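PDB 4G6X: Glyoxalase/bleomycin resistance protein/dioxygenase from Catenulispora acidiphila, which belongs to the vicinal oxygen chelate (glyoxalase) superfamily and may act as a dioxygenase. Local coordinates for residues E41-G49 with E114-R122. Residues are numbered along the deposited sequence; the frame is centred on the assembly and turned at random.
Sequences ESFYTGKLG and ERLSALGVR
Lys47 and Leu119 bring the two backbones closest, their CA atoms 6.6 Å apart, where helices 37-46 and 109-118 run out. Gly120, with positive phi, closes the second helix in a Schellman motif; Gly49 likewise takes positive phi just after the first. The polar link is made by Arg115, whose main polar partner is Glu112, in a salt bridge to NH2; NH2 additionally donates to Lys47 O over 3.3 Å. That NH2 lies in the carbonyl plane, although the oxygen sits 21° out of the guanidinium plane. A bend at chi3 (75°) turns the guanidinium toward Lys47 O. A water takes a hydrogen bond from Arg115 NH1 and gives one to the same oxygen, at 2.9 and 3.0 Å. Beside this bond, Leu116 CD2 lies 3.4 Å from Lys47 O and meets Leu48 CD2 at 4.0 Å, the two side chains crossing at about a right angle; Met25 of the second subunit packs on both leucines. Val121 CG2 touches Lys47 CG (3.7 Å) and meets the Phe43 ring obliquely, 4.1 Å from CZ, while Lys47 CB lies over one face near the rim. The contact thus joins the C-terminal ends of helices 37-46 and 109-118, Lys47 O accepting from Arg115 directly and through water, next to leucine and valine packing.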
ATOM      1  N   GLU A  41      -2.984  16.759  -0.680  1.00 29.32           N
ATOM      2  CA  GLU A  41      -4.158  16.852  -1.568  1.00 27.36           C
ATOM      3  C   GLU A  41      -3.805  17.637  -2.834  1.00 29.97           C
ATOM      4  O   GLU A  41      -4.097  17.202  -3.963  1.00 32.36           O
ATOM      5  CB  GLU A  41      -5.337  17.511  -0.883  1.00 29.79           C
ATOM      6  CG  GLU A  41      -6.539  17.492  -1.822  1.00 34.40           C
ATOM      7  CD  GLU A  41      -7.796  18.095  -1.248  1.00 45.46           C
ATOM      8  OE1 GLU A  41      -7.809  18.499  -0.081  1.00 43.14           O
ATOM      9  OE2 GLU A  41      -8.781  18.187  -2.012  1.00 48.58           O
ATOM     10  N   SER A  42      -3.194  18.796  -2.617  1.00 28.07           N
ATOM     11  CA  SER A  42      -2.771  19.688  -3.711  1.00 33.20           C
ATOM     12  C   SER A  42      -1.815  18.999  -4.677  1.00 32.03           C
ATOM     13  O   SER A  42      -1.907  19.176  -5.881  1.00 31.04           O
ATOM     14  CB  SER A  42      -2.047  20.925  -3.124  1.00 34.10           C
ATOM     15  OG  SER A  42      -1.426  21.705  -4.153  1.00 38.48           O
ATOM     16  N   PHE A  43      -0.802  18.301  -4.160  1.00 28.29           N
ATOM     17  CA  PHE A  43       0.165  17.612  -4.996  1.00 27.60           C
ATOM     18  C   PHE A  43      -0.367  16.387  -5.756  1.00 27.45           C
ATOM     19  O   PHE A  43      -0.166  16.227  -6.958  1.00 30.70           O
ATOM     20  CB  PHE A  43       1.388  17.158  -4.169  1.00 28.74           C
ATOM     21  CG  PHE A  43       2.481  16.609  -5.027  1.00 26.83           C
ATOM     22  CD1 PHE A  43       3.430  17.476  -5.582  1.00 28.24           C
ATOM     23  CD2 PHE A  43       2.591  15.237  -5.314  1.00 26.59           C
ATOM     24  CE1 PHE A  43       4.426  16.965  -6.406  1.00 30.58           C
ATOM     25  CE2 PHE A  43       3.595  14.753  -6.123  1.00 26.87           C
ATOM     26  CZ  PHE A  43       4.528  15.612  -6.643  1.00 29.26           C
ATOM     27  N   TYR A  44      -1.070  15.518  -5.025  1.00 26.81           N
ATOM     28  CA  TYR A  44      -1.503  14.263  -5.580  1.00 25.99           C
ATOM     29  C   TYR A  44      -2.594  14.486  -6.601  1.00 29.37           C
ATOM     30  O   TYR A  44      -2.620  13.763  -7.570  1.00 30.89           O
ATOM     31  CB  TYR A  44      -1.978  13.267  -4.513  1.00 26.67           C
ATOM     32  CG  TYR A  44      -0.761  12.530  -3.882  1.00 26.83           C
ATOM     33  CD1 TYR A  44       0.123  13.144  -3.004  1.00 28.88           C
ATOM     34  CD2 TYR A  44      -0.447  11.252  -4.286  1.00 26.94           C
ATOM     35  CE1 TYR A  44       1.267  12.469  -2.537  1.00 27.32           C
ATOM     36  CE2 TYR A  44       0.651  10.575  -3.842  1.00 27.04           C
ATOM     37  CZ  TYR A  44       1.527  11.176  -2.918  1.00 25.84           C
ATOM     38  OH  TYR A  44       2.641  10.502  -2.462  1.00 29.66           O
ATOM     39  N   THR A  45      -3.469  15.449  -6.351  1.00 30.34           N
ATOM     40  CA  THR A  45      -4.508  15.809  -7.335  1.00 32.51           C
ATOM     41  C   THR A  45      -4.019  16.782  -8.395  1.00 38.95           C
ATOM     42  O   THR A  45      -4.194  16.529  -9.603  1.00 41.65           O
ATOM     43  CB  THR A  45      -5.776  16.352  -6.656  1.00 32.43           C
ATOM     44  OG1 THR A  45      -5.486  17.645  -6.112  1.00 33.61           O
ATOM     45  CG2 THR A  45      -6.291  15.404  -5.646  1.00 33.90           C
ATOM     46  N   GLY A  46      -3.363  17.862  -7.978  1.00 36.12           N
ATOM     47  CA  GLY A  46      -2.983  18.931  -8.894  1.00 40.28           C
ATOM     48  C   GLY A  46      -1.856  18.617  -9.842  1.00 37.08           C
ATOM     49  O   GLY A  46      -1.822  19.079 -11.009  1.00 40.15           O
ATOM     50  N   LYS A  47      -0.903  17.841  -9.373  1.00 32.59           N
ATOM     51  CA  LYS A  47       0.257  17.440 -10.172  1.00 33.41           C
ATOM     52  C   LYS A  47       0.093  16.028 -10.715  1.00 36.99           C
ATOM     53  O   LYS A  47       0.042  15.837 -11.937  1.00 37.90           O
ATOM     54  CB  LYS A  47       1.573  17.524  -9.340  1.00 34.11           C
ATOM     55  CG  LYS A  47       2.317  18.821  -9.453  1.00 44.21           C
ATOM     56  CD  LYS A  47       1.794  19.823  -8.490  1.00 41.73           C
ATOM     57  CE  LYS A  47       2.759  21.022  -8.403  1.00 39.93           C
ATOM     58  NZ  LYS A  47       2.142  21.961  -7.451  1.00 39.09           N
ATOM     59  N   LEU A  48      -0.095  15.035  -9.847  1.00 31.69           N
ATOM     60  CA  LEU A  48      -0.096  13.654 -10.272  1.00 31.33           C
ATOM     61  C   LEU A  48      -1.382  13.244 -11.025  1.00 32.34           C
ATOM     62  O   LEU A  48      -1.375  12.259 -11.759  1.00 37.73           O
ATOM     63  CB  LEU A  48       0.090  12.728  -9.079  1.00 32.14           C
ATOM     64  CG  LEU A  48       1.430  12.954  -8.356  1.00 32.21           C
ATOM     65  CD1 LEU A  48       1.598  11.808  -7.305  1.00 31.97           C
ATOM     66  CD2 LEU A  48       2.656  13.030  -9.251  1.00 36.50           C
ATOM     67  N   GLY A  49      -2.459  13.985 -10.832  1.00 33.27           N
ATOM     68  CA  GLY A  49      -3.713  13.740 -11.540  1.00 35.54           C
ATOM     69  C   GLY A  49      -4.717  12.804 -10.900  1.00 32.95           C
ATOM     70  O   GLY A  49      -5.743  12.433 -11.529  1.00 31.97           O
ATOM     71  N   GLU A 114       7.861  13.874 -18.708  1.00 45.34           N
ATOM     72  CA  GLU A 114       7.914  15.180 -19.361  1.00 51.51           C
ATOM     73  C   GLU A 114       6.776  16.051 -18.842  1.00 47.27           C
ATOM     74  O   GLU A 114       6.976  17.215 -18.547  1.00 50.10           O
ATOM     75  CB  GLU A 114       7.860  15.051 -20.909  1.00 61.41           C
ATOM     76  CG  GLU A 114       8.945  15.862 -21.611  1.00 77.94           C
ATOM     77  CD  GLU A 114      10.357  15.505 -21.123  1.00 87.59           C
ATOM     78  OE1 GLU A 114      10.835  14.393 -21.446  1.00 89.40           O
ATOM     79  OE2 GLU A 114      10.990  16.327 -20.405  1.00 98.41           O
ATOM     80  N   ARG A 115       5.596  15.466 -18.688  1.00 45.38           N
ATOM     81  CA  ARG A 115       4.438  16.233 -18.217  1.00 45.78           C
ATOM     82  C   ARG A 115       4.665  16.735 -16.793  1.00 41.92           C
ATOM     83  O   ARG A 115       4.422  17.896 -16.465  1.00 45.31           O
ATOM     84  CB  ARG A 115       3.180  15.370 -18.250  1.00 47.88           C
ATOM     85  CG  ARG A 115       1.867  16.097 -17.975  1.00 51.16           C
ATOM     86  CD  ARG A 115       0.684  15.125 -17.978  1.00 54.49           C
ATOM     87  NE  ARG A 115       0.587  14.289 -16.784  1.00 51.10           N
ATOM     88  CZ  ARG A 115       0.133  14.721 -15.605  1.00 57.47           C
ATOM     89  NH1 ARG A 115      -0.280  15.982 -15.439  1.00 61.08           N
ATOM     90  NH2 ARG A 115       0.098  13.893 -14.578  1.00 49.07           N
ATOM     91  N   LEU A 116       5.084  15.816 -15.946  1.00 40.81           N
ATOM     92  CA  LEU A 116       5.240  16.139 -14.538  1.00 38.53           C
ATOM     93  C   LEU A 116       6.391  17.122 -14.365  1.00 41.26           C
ATOM     94  O   LEU A 116       6.294  18.053 -13.564  1.00 44.19           O
ATOM     95  CB  LEU A 116       5.457  14.876 -13.753  1.00 41.01           C
ATOM     96  CG  LEU A 116       4.230  13.983 -13.706  1.00 43.05           C
ATOM     97  CD1 LEU A 116       4.681  12.672 -13.108  1.00 42.04           C
ATOM     98  CD2 LEU A 116       3.117  14.622 -12.902  1.00 43.93           C
ATOM     99  N   SER A 117       7.484  16.913 -15.090  1.00 42.58           N
ATOM    100  CA  SER A 117       8.621  17.846 -15.027  1.00 47.76           C
ATOM    101  C   SER A 117       8.163  19.254 -15.374  1.00 46.89           C
ATOM    102  O   SER A 117       8.574  20.232 -14.720  1.00 44.86           O
ATOM    103  CB  SER A 117       9.745  17.435 -15.968  1.00 53.95           C
ATOM    104  OG  SER A 117      10.370  16.242 -15.535  1.00 47.47           O
ATOM    105  N   ALA A 118       7.296  19.343 -16.387  1.00 50.05           N
ATOM    106  CA  ALA A 118       6.768  20.642 -16.831  1.00 55.30           C
ATOM    107  C   ALA A 118       5.952  21.342 -15.747  1.00 55.01           C
ATOM    108  O   ALA A 118       5.901  22.561 -15.725  1.00 50.29           O
ATOM    109  CB  ALA A 118       5.927  20.479 -18.111  1.00 57.58           C
ATOM    110  N   LEU A 119       5.333  20.558 -14.847  1.00 45.36           N
ATOM    111  CA  LEU A 119       4.516  21.066 -13.757  1.00 46.95           C
ATOM    112  C   LEU A 119       5.345  21.354 -12.491  1.00 44.53           C
ATOM    113  O   LEU A 119       4.783  21.754 -11.478  1.00 44.26           O
ATOM    114  CB  LEU A 119       3.452  20.029 -13.378  1.00 45.91           C
ATOM    115  CG  LEU A 119       2.347  19.837 -14.409  1.00 47.64           C
ATOM    116  CD1 LEU A 119       1.416  18.710 -13.991  1.00 46.49           C
ATOM    117  CD2 LEU A 119       1.581  21.144 -14.566  1.00 51.72           C
ATOM    118  N   GLY A 120       6.654  21.130 -12.588  1.00 41.94           N
ATOM    119  CA  GLY A 120       7.608  21.508 -11.542  1.00 43.97           C
ATOM    120  C   GLY A 120       7.748  20.394 -10.526  1.00 43.57           C
ATOM    121  O   GLY A 120       8.084  20.656  -9.342  1.00 45.04           O
ATOM    122  N   VAL A 121       7.479  19.156 -10.943  1.00 38.43           N
ATOM    123  CA  VAL A 121       7.732  17.992 -10.069  1.00 36.53           C
ATOM    124  C   VAL A 121       9.223  17.670 -10.121  1.00 36.26           C
ATOM    125  O   VAL A 121       9.852  17.667 -11.202  1.00 36.74           O
ATOM    126  CB  VAL A 121       6.909  16.747 -10.515  1.00 32.42           C
ATOM    127  CG1 VAL A 121       7.305  15.502  -9.732  1.00 33.36           C
ATOM    128  CG2 VAL A 121       5.399  16.963 -10.377  1.00 35.52           C
ATOM    129  N   ARG A 122       9.800  17.375  -8.976  1.00 34.34           N
ATOM    130  CA  ARG A 122      11.192  17.075  -8.886  1.00 33.44           C
ATOM    131  C   ARG A 122      11.439  15.579  -9.021  1.00 36.42           C
ATOM    132  O   ARG A 122      10.889  14.811  -8.276  1.00 32.78           O
ATOM    133  CB  ARG A 122      11.665  17.550  -7.527  1.00 34.38           C
ATOM    134  CG  ARG A 122      13.133  17.456  -7.260  1.00 42.56           C
ATOM    135  CD  ARG A 122      13.463  17.808  -5.819  1.00 42.75           C
ATOM    136  NE  ARG A 122      14.712  17.201  -5.494  1.00 45.14           N
ATOM    137  CZ  ARG A 122      14.922  16.369  -4.507  1.00 42.11           C
ATOM    138  NH1 ARG A 122      13.980  16.039  -3.664  1.00 40.30           N
ATOM    139  NH2 ARG A 122      16.102  15.874  -4.372  1.00 48.54           N
TER
HETATM  140  O   HOH W   1      -2.318  16.858 -13.504  1.00 50.29           O